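Local coordinates for protein putative rRNA methyltransferase (Sorangium cellulosum, PDB 4RX1) that probably transfers methyl groups from S-adenosylmethionine to an adenine of 16S ribosomal RNA, at residues Leu28-Thr33 with Thr100-Phe105; Gln88-Glu93 with Leu122-Arg127; Asn104-Ser109 with Ala137-Ser142. All coordinates share one frame; numbering follows the deposited sequence.

Contact 1: residues Leu28-Thr33 with Thr100-Phe105. With GOL (glycerol), chain E.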
loop_
_atom_site.group_PDB
_atom_site.type_symbol
_atom_site.label_atom_id
_atom_site.label_comp_id
_atom_site.label_asym_id
_atom_site.label_seq_id
_atom_site.Cartn_x
_atom_site.Cartn_y
_atom_site.Cartn_z
ATOM N N LEU A 28 7.950 5.502 3.009
ATOM C CA LEU A 28 6.946 4.912 2.132
ATOM C C LEU A 28 6.540 3.537 2.664
ATOM O O LEU A 28 7.387 2.718 3.055
ATOM C CB LEU A 28 7.470 4.786 0.690
ATOM C CG LEU A 28 6.691 3.790 -0.202
ATOM C CD1 LEU A 28 5.308 4.340 -0.609
ATOM C CD2 LEU A 28 7.495 3.326 -1.440
ATOM N N ILE A 29 5.241 3.274 2.675
ATOM C CA ILE A 29 4.766 1.955 3.063
ATOM C C ILE A 29 3.863 1.369 1.983
ATOM O O ILE A 29 2.889 2.003 1.574
ATOM C CB ILE A 29 4.054 1.996 4.424
ATOM C CG1 ILE A 29 5.022 2.516 5.493
ATOM C CG2 ILE A 29 3.528 0.616 4.791
ATOM C CD1 ILE A 29 4.374 2.801 6.843
ATOM N N ASP A 30 4.208 0.180 1.504
ATOM C CA ASP A 30 3.405 -0.500 0.498
ATOM C C ASP A 30 2.656 -1.674 1.120
ATOM O O ASP A 30 3.277 -2.685 1.487
ATOM C CB ASP A 30 4.303 -1.014 -0.622
ATOM C CG ASP A 30 3.514 -1.548 -1.803
ATOM O OD1 ASP A 30 2.404 -1.021 -2.049
ATOM O OD2 ASP A 30 3.998 -2.492 -2.477
ATOM N N VAL A 31 1.328 -1.544 1.233
ATOM C CA VAL A 31 0.501 -2.562 1.886
ATOM C C VAL A 31 -0.036 -3.594 0.885
ATOM O O VAL A 31 -0.684 -3.222 -0.103
ATOM C CB VAL A 31 -0.683 -1.916 2.669
ATOM C CG1 VAL A 31 -1.619 -2.987 3.254
ATOM C CG2 VAL A 31 -0.163 -1.016 3.781
ATOM N N GLY A 32 0.230 -4.880 1.147
ATOM C CA GLY A 32 -0.114 -5.952 0.219
ATOM C C GLY A 32 0.901 -5.948 -0.915
ATOM O O GLY A 32 0.535 -5.876 -2.095
ATOM N N THR A 33 2.183 -6.015 -0.547
ATOM C CA THR A 33 3.289 -5.760 -1.473
ATOM C C THR A 33 3.651 -6.947 -2.381
ATOM O O THR A 33 4.350 -6.783 -3.400
ATOM C CB THR A 33 4.545 -5.253 -0.708
ATOM O OG1 THR A 33 5.445 -4.585 -1.609
ATOM C CG2 THR A 33 5.267 -6.400 0.018
ATOM N N THR A 100 3.847 8.473 2.379
ATOM C CA THR A 100 3.120 7.895 1.255
ATOM C C THR A 100 2.766 6.444 1.573
ATOM O O THR A 100 3.640 5.642 1.949
ATOM C CB THR A 100 3.960 7.946 -0.046
ATOM O OG1 THR A 100 4.390 9.291 -0.280
ATOM C CG2 THR A 100 3.156 7.455 -1.261
ATOM N N LEU A 101 1.481 6.113 1.443
ATOM C CA LEU A 101 1.025 4.751 1.670
ATOM C C LEU A 101 0.448 4.279 0.357
ATOM O O LEU A 101 -0.511 4.873 -0.142
ATOM C CB LEU A 101 -0.055 4.695 2.752
ATOM C CG LEU A 101 -0.449 3.287 3.238
ATOM C CD1 LEU A 101 -1.109 3.382 4.600
ATOM C CD2 LEU A 101 -1.355 2.520 2.283
ATOM N N THR A 102 0.997 3.200 -0.190
ATOM C CA THR A 102 0.499 2.703 -1.463
ATOM C C THR A 102 -0.232 1.394 -1.319
ATOM O O THR A 102 0.190 0.508 -0.553
ATOM C CB THR A 102 1.624 2.493 -2.514
ATOM O OG1 THR A 102 2.557 1.505 -2.036
ATOM C CG2 THR A 102 2.338 3.801 -2.809
ATOM N N LEU A 103 -1.315 1.272 -2.080
ATOM C CA LEU A 103 -1.966 -0.016 -2.296
ATOM C C LEU A 103 -2.037 -0.233 -3.795
ATOM O O LEU A 103 -2.783 0.453 -4.498
ATOM C CB LEU A 103 -3.356 -0.036 -1.681
ATOM C CG LEU A 103 -3.358 0.301 -0.189
ATOM C CD1 LEU A 103 -4.152 1.585 0.061
ATOM C CD2 LEU A 103 -3.884 -0.859 0.637
ATOM N N ASN A 104 -1.206 -1.149 -4.278
ATOM C CA ASN A 104 -1.101 -1.472 -5.694
ATOM C C ASN A 104 -1.847 -2.766 -6.012
ATOM O O ASN A 104 -1.459 -3.836 -5.533
ATOM C CB ASN A 104 0.376 -1.614 -6.092
ATOM C CG ASN A 104 1.146 -0.316 -5.937
ATOM O OD1 ASN A 104 0.640 0.752 -6.272
ATOM N ND2 ASN A 104 2.365 -0.398 -5.410
ATOM N N PHE A 105 -2.915 -2.661 -6.801
ATOM C CA PHE A 105 -3.728 -3.819 -7.183
ATOM C C PHE A 105 -4.111 -4.718 -5.998
ATOM O O PHE A 105 -3.811 -5.911 -5.977
ATOM C CB PHE A 105 -3.009 -4.620 -8.288
ATOM C CG PHE A 105 -2.720 -3.808 -9.523
ATOM C CD1 PHE A 105 -3.755 -3.337 -10.317
ATOM C CD2 PHE A 105 -1.418 -3.476 -9.875
ATOM C CE1 PHE A 105 -3.497 -2.557 -11.457
ATOM C CE2 PHE A 105 -1.160 -2.705 -11.015
ATOM C CZ PHE A 105 -2.203 -2.250 -11.800
HETATM C C1 GOL E . -1.839 -6.961 -4.026
HETATM O O1 GOL E . -1.317 -5.627 -4.040
HETATM C C2 GOL E . -1.984 -7.584 -2.617
HETATM O O2 GOL E . -3.102 -7.084 -1.890
HETATM C C3 GOL E . -2.125 -9.094 -2.724
HETATM O O3 GOL E . -1.627 -9.705 -1.552
HETATM O O HOH W 1 3.160 -3.278 -4.751
HETATM O O HOH W 2 0.290 -2.905 -2.806
HETATM O O HOH W 3 1.596 -5.286 -4.730
#

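Contact 2: residues Gln88-Glu93 with Leu122-Arg127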
loop_
_atom_site.group_PDB
_atom_site.type_symbol
_atom_site.label_atom_id
_atom_site.label_comp_id
_atom_site.label_asym_id
_atom_site.label_seq_id
_atom_site.Cartn_x
_atom_site.Cartn_y
_atom_site.Cartn_z
ATOM N N GLN A 88 -5.600 -6.451 8.593
ATOM C CA GLN A 88 -6.513 -6.725 9.705
ATOM C C GLN A 88 -5.810 -6.663 11.080
ATOM O O GLN A 88 -6.451 -6.534 12.117
ATOM C CB GLN A 88 -7.256 -8.050 9.409
ATOM C CG GLN A 88 -7.763 -8.893 10.573
ATOM C CD GLN A 88 -8.579 -10.111 10.099
ATOM O OE1 GLN A 88 -8.570 -10.460 8.917
ATOM N NE2 GLN A 88 -9.277 -10.756 11.025
ATOM N N ALA A 89 -4.482 -6.655 11.061
ATOM C CA ALA A 89 -3.674 -6.561 12.272
ATOM C C ALA A 89 -2.313 -5.980 11.928
ATOM O O ALA A 89 -1.296 -6.664 12.045
ATOM C CB ALA A 89 -3.494 -7.945 12.913
ATOM N N LEU A 90 -2.281 -4.727 11.496
ATOM C CA LEU A 90 -1.016 -4.098 11.151
ATOM C C LEU A 90 -0.187 -3.892 12.407
ATOM O O LEU A 90 -0.730 -3.669 13.484
ATOM C CB LEU A 90 -1.261 -2.778 10.430
ATOM C CG LEU A 90 -1.975 -2.976 9.085
ATOM C CD1 LEU A 90 -2.503 -1.655 8.533
ATOM C CD2 LEU A 90 -1.039 -3.661 8.085
ATOM N N PRO A 91 1.139 -3.991 12.281
ATOM C CA PRO A 91 1.997 -3.854 13.465
ATOM C C PRO A 91 1.993 -2.430 14.029
ATOM O O PRO A 91 2.155 -1.491 13.252
ATOM C CB PRO A 91 3.393 -4.221 12.932
ATOM C CG PRO A 91 3.318 -3.980 11.445
ATOM C CD PRO A 91 1.909 -4.259 11.049
ATOM N N GLU A 92 1.852 -2.279 15.345
ATOM C CA GLU A 92 1.827 -0.954 15.980
ATOM C C GLU A 92 3.081 -0.136 15.739
ATOM O O GLU A 92 3.050 1.092 15.772
ATOM C CB GLU A 92 1.627 -1.057 17.495
ATOM C CG GLU A 92 2.283 -2.287 18.122
ATOM C CD GLU A 92 2.145 -2.343 19.646
ATOM O OE1 GLU A 92 2.022 -1.276 20.298
ATOM O OE2 GLU A 92 2.081 -3.466 20.186
ATOM N N GLU A 93 4.191 -0.816 15.503
ATOM C CA GLU A 93 5.453 -0.132 15.291
ATOM C C GLU A 93 5.403 0.791 14.061
ATOM O O GLU A 93 6.237 1.686 13.921
ATOM C CB GLU A 93 6.588 -1.157 15.167
ATOM C CG GLU A 93 6.804 -2.044 16.418
ATOM C CD GLU A 93 5.903 -3.285 16.455
ATOM O OE1 GLU A 93 4.832 -3.299 15.808
ATOM O OE2 GLU A 93 6.292 -4.268 17.111
ATOM N N LEU A 122 -10.244 1.200 6.679
ATOM C CA LEU A 122 -9.861 2.586 6.433
ATOM C C LEU A 122 -9.179 3.160 7.675
ATOM O O LEU A 122 -8.146 3.833 7.579
ATOM C CB LEU A 122 -11.098 3.426 6.083
ATOM C CG LEU A 122 -11.654 3.386 4.648
ATOM C CD1 LEU A 122 -12.643 4.551 4.373
ATOM C CD2 LEU A 122 -10.563 3.352 3.574
ATOM N N GLU A 123 -9.737 2.849 8.846
ATOM C CA GLU A 123 -9.181 3.343 10.102
ATOM C C GLU A 123 -7.796 2.744 10.327
ATOM O O GLU A 123 -6.859 3.451 10.715
ATOM C CB GLU A 123 -10.135 3.053 11.271
ATOM C CG GLU A 123 -11.324 4.036 11.325
ATOM C CD GLU A 123 -12.426 3.615 12.301
ATOM O OE1 GLU A 123 -12.112 3.077 13.390
ATOM O OE2 GLU A 123 -13.617 3.818 11.968
ATOM N N ALA A 124 -7.678 1.449 10.047
ATOM C CA ALA A 124 -6.420 0.729 10.159
ATOM C C ALA A 124 -5.308 1.319 9.280
ATOM O O ALA A 124 -4.165 1.454 9.736
ATOM C CB ALA A 124 -6.635 -0.752 9.821
ATOM N N LEU A 125 -5.627 1.635 8.020
ATOM C CA LEU A 125 -4.653 2.261 7.117
ATOM C C LEU A 125 -4.267 3.666 7.586
ATOM O O LEU A 125 -3.087 4.042 7.563
ATOM C CB LEU A 125 -5.185 2.313 5.667
ATOM C CG LEU A 125 -5.464 0.983 4.936
ATOM C CD1 LEU A 125 -6.197 1.165 3.601
ATOM C CD2 LEU A 125 -4.150 0.230 4.730
ATOM N N ARG A 126 -5.258 4.419 8.052
ATOM C CA ARG A 126 -5.036 5.781 8.531
ATOM C C ARG A 126 -4.015 5.840 9.681
ATOM O O ARG A 126 -3.272 6.818 9.825
ATOM C CB ARG A 126 -6.364 6.397 8.981
ATOM C CG ARG A 126 -6.266 7.823 9.509
ATOM C CD ARG A 126 -5.793 8.799 8.462
ATOM N NE ARG A 126 -5.594 10.137 9.029
ATOM C CZ ARG A 126 -4.584 10.457 9.835
ATOM N NH1 ARG A 126 -3.668 9.545 10.152
ATOM N NH2 ARG A 126 -4.476 11.692 10.307
ATOM N N ARG A 127 -3.996 4.786 10.492
ATOM C CA ARG A 127 -3.065 4.674 11.613
ATOM C C ARG A 127 -1.602 4.651 11.152
ATOM O O ARG A 127 -0.704 5.031 11.906
ATOM C CB ARG A 127 -3.418 3.417 12.427
ATOM C CG ARG A 127 -2.579 3.077 13.660
ATOM C CD ARG A 127 -3.358 2.035 14.483
ATOM N NE ARG A 127 -2.551 0.994 15.126
ATOM C CZ ARG A 127 -2.332 -0.219 14.612
ATOM N NH1 ARG A 127 -2.847 -0.554 13.435
ATOM N NH2 ARG A 127 -1.591 -1.101 15.269
#

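Contact 3: residues Asn104-Ser109 with Ala137-Ser142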
loop_
_atom_site.group_PDB
_atom_site.type_symbol
_atom_site.label_atom_id
_atom_site.label_comp_id
_atom_site.label_asym_id
_atom_site.label_seq_id
_atom_site.Cartn_x
_atom_site.Cartn_y
_atom_site.Cartn_z
ATOM N N ASN A 104 -1.206 -1.149 -4.278
ATOM C CA ASN A 104 -1.101 -1.472 -5.694
ATOM C C ASN A 104 -1.847 -2.766 -6.012
ATOM O O ASN A 104 -1.459 -3.836 -5.533
ATOM C CB ASN A 104 0.376 -1.614 -6.092
ATOM C CG ASN A 104 1.146 -0.316 -5.937
ATOM O OD1 ASN A 104 0.640 0.752 -6.272
ATOM N ND2 ASN A 104 2.365 -0.398 -5.410
ATOM N N PHE A 105 -2.915 -2.661 -6.801
ATOM C CA PHE A 105 -3.728 -3.819 -7.183
ATOM C C PHE A 105 -4.111 -4.718 -5.998
ATOM O O PHE A 105 -3.811 -5.911 -5.977
ATOM C CB PHE A 105 -3.009 -4.620 -8.288
ATOM C CG PHE A 105 -2.720 -3.808 -9.523
ATOM C CD1 PHE A 105 -3.755 -3.337 -10.317
ATOM C CD2 PHE A 105 -1.418 -3.476 -9.875
ATOM C CE1 PHE A 105 -3.497 -2.557 -11.457
ATOM C CE2 PHE A 105 -1.160 -2.705 -11.015
ATOM C CZ PHE A 105 -2.203 -2.250 -11.800
ATOM N N PRO A 106 -4.786 -4.151 -4.999
ATOM C CA PRO A 106 -5.160 -5.019 -3.871
ATOM C C PRO A 106 -6.149 -6.090 -4.327
ATOM O O PRO A 106 -6.945 -5.830 -5.238
ATOM C CB PRO A 106 -5.873 -4.059 -2.919
ATOM C CG PRO A 106 -6.402 -2.967 -3.833
ATOM C CD PRO A 106 -5.341 -2.791 -4.877
ATOM N N TRP A 107 -6.097 -7.270 -3.719
ATOM C CA TRP A 107 -7.102 -8.305 -3.979
ATOM C C TRP A 107 -8.532 -7.835 -3.614
ATOM O O TRP A 107 -8.725 -6.785 -2.979
ATOM C CB TRP A 107 -6.719 -9.573 -3.228
ATOM C CG TRP A 107 -5.494 -10.231 -3.807
ATOM C CD1 TRP A 107 -4.803 -9.853 -4.944
ATOM C CD2 TRP A 107 -4.800 -11.361 -3.277
ATOM N NE1 TRP A 107 -3.734 -10.694 -5.153
ATOM C CE2 TRP A 107 -3.706 -11.634 -4.138
ATOM C CE3 TRP A 107 -4.997 -12.185 -2.154
ATOM C CZ2 TRP A 107 -2.818 -12.681 -3.920
ATOM C CZ3 TRP A 107 -4.116 -13.237 -1.936
ATOM C CH2 TRP A 107 -3.038 -13.476 -2.816
ATOM N N ALA A 108 -9.524 -8.595 -4.045
ATOM C CA ALA A 108 -10.924 -8.168 -3.937
ATOM C C ALA A 108 -11.370 -7.722 -2.534
ATOM O O ALA A 108 -12.075 -6.720 -2.400
ATOM C CB ALA A 108 -11.866 -9.258 -4.482
ATOM N N SER A 109 -10.948 -8.431 -1.494
ATOM C CA SER A 109 -11.411 -8.056 -0.156
ATOM C C SER A 109 -10.885 -6.655 0.174
ATOM O O SER A 109 -11.643 -5.762 0.529
ATOM C CB SER A 109 -10.940 -9.056 0.889
ATOM O OG SER A 109 -9.519 -9.180 0.790
ATOM N N ALA A 137 -3.933 4.616 -4.172
ATOM C CA ALA A 137 -4.441 3.291 -4.502
ATOM C C ALA A 137 -4.607 3.140 -5.987
ATOM O O ALA A 137 -5.115 4.050 -6.660
ATOM C CB ALA A 137 -5.766 3.006 -3.787
ATOM N N LEU A 138 -4.131 2.003 -6.497
ATOM C CA LEU A 138 -4.297 1.623 -7.897
ATOM C C LEU A 138 -5.311 0.491 -7.925
ATOM O O LEU A 138 -5.034 -0.611 -7.452
ATOM C CB LEU A 138 -2.975 1.168 -8.506
ATOM C CG LEU A 138 -2.042 2.258 -9.022
ATOM C CD1 LEU A 138 -0.780 1.651 -9.674
ATOM C CD2 LEU A 138 -2.780 3.161 -10.005
ATOM N N LEU A 139 -6.492 0.770 -8.462
ATOM C CA LEU A 139 -7.612 -0.135 -8.291
ATOM C C LEU A 139 -7.953 -0.820 -9.604
ATOM O O LEU A 139 -8.181 -0.152 -10.611
ATOM C CB LEU A 139 -8.805 0.654 -7.783
ATOM C CG LEU A 139 -8.540 1.273 -6.411
ATOM C CD1 LEU A 139 -9.803 1.895 -5.871
ATOM C CD2 LEU A 139 -7.964 0.251 -5.415
ATOM N N ASN A 140 -8.012 -2.151 -9.586
ATOM C CA ASN A 140 -8.344 -2.925 -10.777
ATOM C C ASN A 140 -9.135 -4.189 -10.443
ATOM O O ASN A 140 -8.765 -4.946 -9.541
ATOM C CB ASN A 140 -7.074 -3.295 -11.532
ATOM C CG ASN A 140 -7.367 -4.042 -12.820
ATOM O OD1 ASN A 140 -7.713 -5.227 -12.798
ATOM N ND2 ASN A 140 -7.222 -3.360 -13.949
ATOM N N GLN A 141 -10.194 -4.440 -11.207
ATOM C CA GLN A 141 -11.140 -5.501 -10.860
ATOM C C GLN A 141 -10.768 -6.863 -11.440
ATOM O O GLN A 141 -11.435 -7.871 -11.162
ATOM C CB GLN A 141 -12.561 -5.112 -11.275
ATOM C CG GLN A 141 -13.129 -3.959 -10.463
ATOM C CD GLN A 141 -14.632 -3.834 -10.568
ATOM O OE1 GLN A 141 -15.312 -4.709 -11.094
ATOM N NE2 GLN A 141 -15.157 -2.734 -10.077
ATOM N N SER A 142 -9.680 -6.903 -12.206
ATOM C CA SER A 142 -9.180 -8.180 -12.695
ATOM C C SER A 142 -8.254 -8.877 -11.670
ATOM O O SER A 142 -7.696 -9.923 -11.968
ATOM C CB SER A 142 -8.457 -8.010 -14.031
ATOM O OG SER A 142 -7.236 -7.308 -13.849
HETATM O O HOH W 4 -7.082 -3.956 -7.321
#

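Contact 1: residues Leu28-Thr33 with Thr100-Phe105
Thr100 meets Leu28 across two neighbouring parallel strands, where the methyl Leu28 CD1 lies 3.8 Å from Thr100 CG2. The carbonyl O of Thr100 takes the N-H of Ile29 at 2.9 Å and 167°. At Leu101 the side chain turns to the other face of the sheet, and its CD2 packs 4.0 Å from Val31 CG2. The N-H of Thr102 returns a bond to Ile29 O, and Val31 N donates to Thr102 O, so the ladder alternates regularly although the strand axes splay by 24°. These are the first and fourth strands of a Rossmann-like sheet of order 3-2-1-4-5-7-6, and in class I methyltransferases the loop after the first strand helps form the cofactor pocket; here it holds Gly32. Thr102 OG1 sits between its own backbone N and carbonyl carbon (chi1 62°), which points the hydroxyl at Asp30 OD1, 2.5 Å away. It reaches that oxygen from above the carboxylate plane, while Thr33 OG1 donates to Asp30 OD2 at 2.7 Å. Were Asp30 replaced by an alanine, the hydroxyls of Thr102 and Thr33 would probably lose their carboxylate acceptor, and the carboxamide of Asn104 its water-borne tie. Leu103 puts CD2 against Val31 CB at 3.9 Å, the two side chains pointing the same way. At Asn104, ND2 donates to a water that in turn donates to Asp30 OD2, and the N-H donates at 2.7 Å to a second water lying between the strand ends. A glycerol, probably from the crystallisation liquor, brings O1 close to the carbonyl oxygens of Gly32 and Asn104.

Contact 2: residues Gln88-Glu93 with Leu122-Arg127
Leu90 meets Ala124 and Arg127 at once, one through its side chain and the other chiefly through its carbonyl. Its CB points at the segment 122-127, and with CG turned anti to the carbonyl carbon (chi1 -64°) the branch CD1 reaches the helix backbone at Ala124, 3.7 Å from Ala124 O and 4.4 Å from Ala124 CB. The backbone of Leu90 supplies the polar half: Arg127 NH2 donates to Leu90 O at 3.2 Å with an N-H...O angle of 162°. The bond is nearly straight at the hydrogen and leaves from the edge of the guanidinium, close to its plane, yet it arrives well above the plane of the carbonyl group, 42° out of it. Beyond Leu90 the chain runs past the same nitrogen. Pro91 C lies 4.0 Å from Arg127 NH2, and Glu92 CA approaches NH2 obliquely to 3.5 Å. The carboxylate of Glu92 leads away: its OE1 is 6.2 Å from Arg127 NH2 and instead forms a salt bridge with Arg14. The contact thus joins the connection between strands 80-84 and 98-104 to helix 119-126, on the surface of the domain. Two further links lie close by: Leu125 packs on Val87, and the backbone of Arg127 is hydrogen-bonded to that of Gly96. Because the arginine's partner is a neutral main-chain oxygen, met by one rather long bond, the hold is probably less charge-driven than a salt bridge, and the apolar part rests on the buried Leu90.

Contact 3: residues Asn104-Ser109 with Ala137-Ser142
The Phe105 ring comes edge-on to Asn140: Asn140 CB lies near the plane of the ring, 3.5 Å from Phe105 CD1, and the carboxamide of Asn140 is turned 72° from that plane. With CG anti to the backbone N (chi1 -177°), that carboxamide is carried on toward Ser142 while CB stays at the ring edge; OD1 accepts from Ser142 N at 2.7 Å, an Asx turn that helps to fix the amide's rotation. Next to the ring, Leu138 and Asn104 slant across each other on one face of the sheet, with Leu138 CD1 3.8 Å from Asn104 OD1. This pair forms the bridge at the end of the pairing of parallel strands 98-104 and 133-140, fourth and fifth of the Rossmann-like sheet. Phe105, with positive phi, then turns the chain away, where many amino-group methyltransferases of class I carry motif IV; the Asn-Phe-Pro-Trp run is consistent with it. Its N-H still donates to Leu138 O at 3.0 Å, in the carbonyl plane but bent to 137°. Pro106 brings CD to 3.4 Å from Leu138 O and CG to 3.9 Å from Leu139 CD2. Between the diverging backbones, a water donates to Pro106 O and accepts from Asn140 N.

How the contacts relate
Contact 1 lies in the core, its centre about 2 Å from the centre of the chain, whereas contact 3 is partly buried and contact 2 is a surface contact. Contacts 1 and 3 share strand 98-104, which pairs with 26-31 on one side and 133-140 on the other; Leu103 O probably accepts from Leu138 N, continuing the bonding across the sheet. Their chemistry moves from a regular ladder with a carboxylate network to a single bent bond and a water. Contact 2 has no strand pairing, relying on one leucine and one arginine bond. Its helix nevertheless packs against contact 1, Leu125 CD1 lying 4.1 Å from Leu103 CD1, while contacts 2 and 3 do not touch.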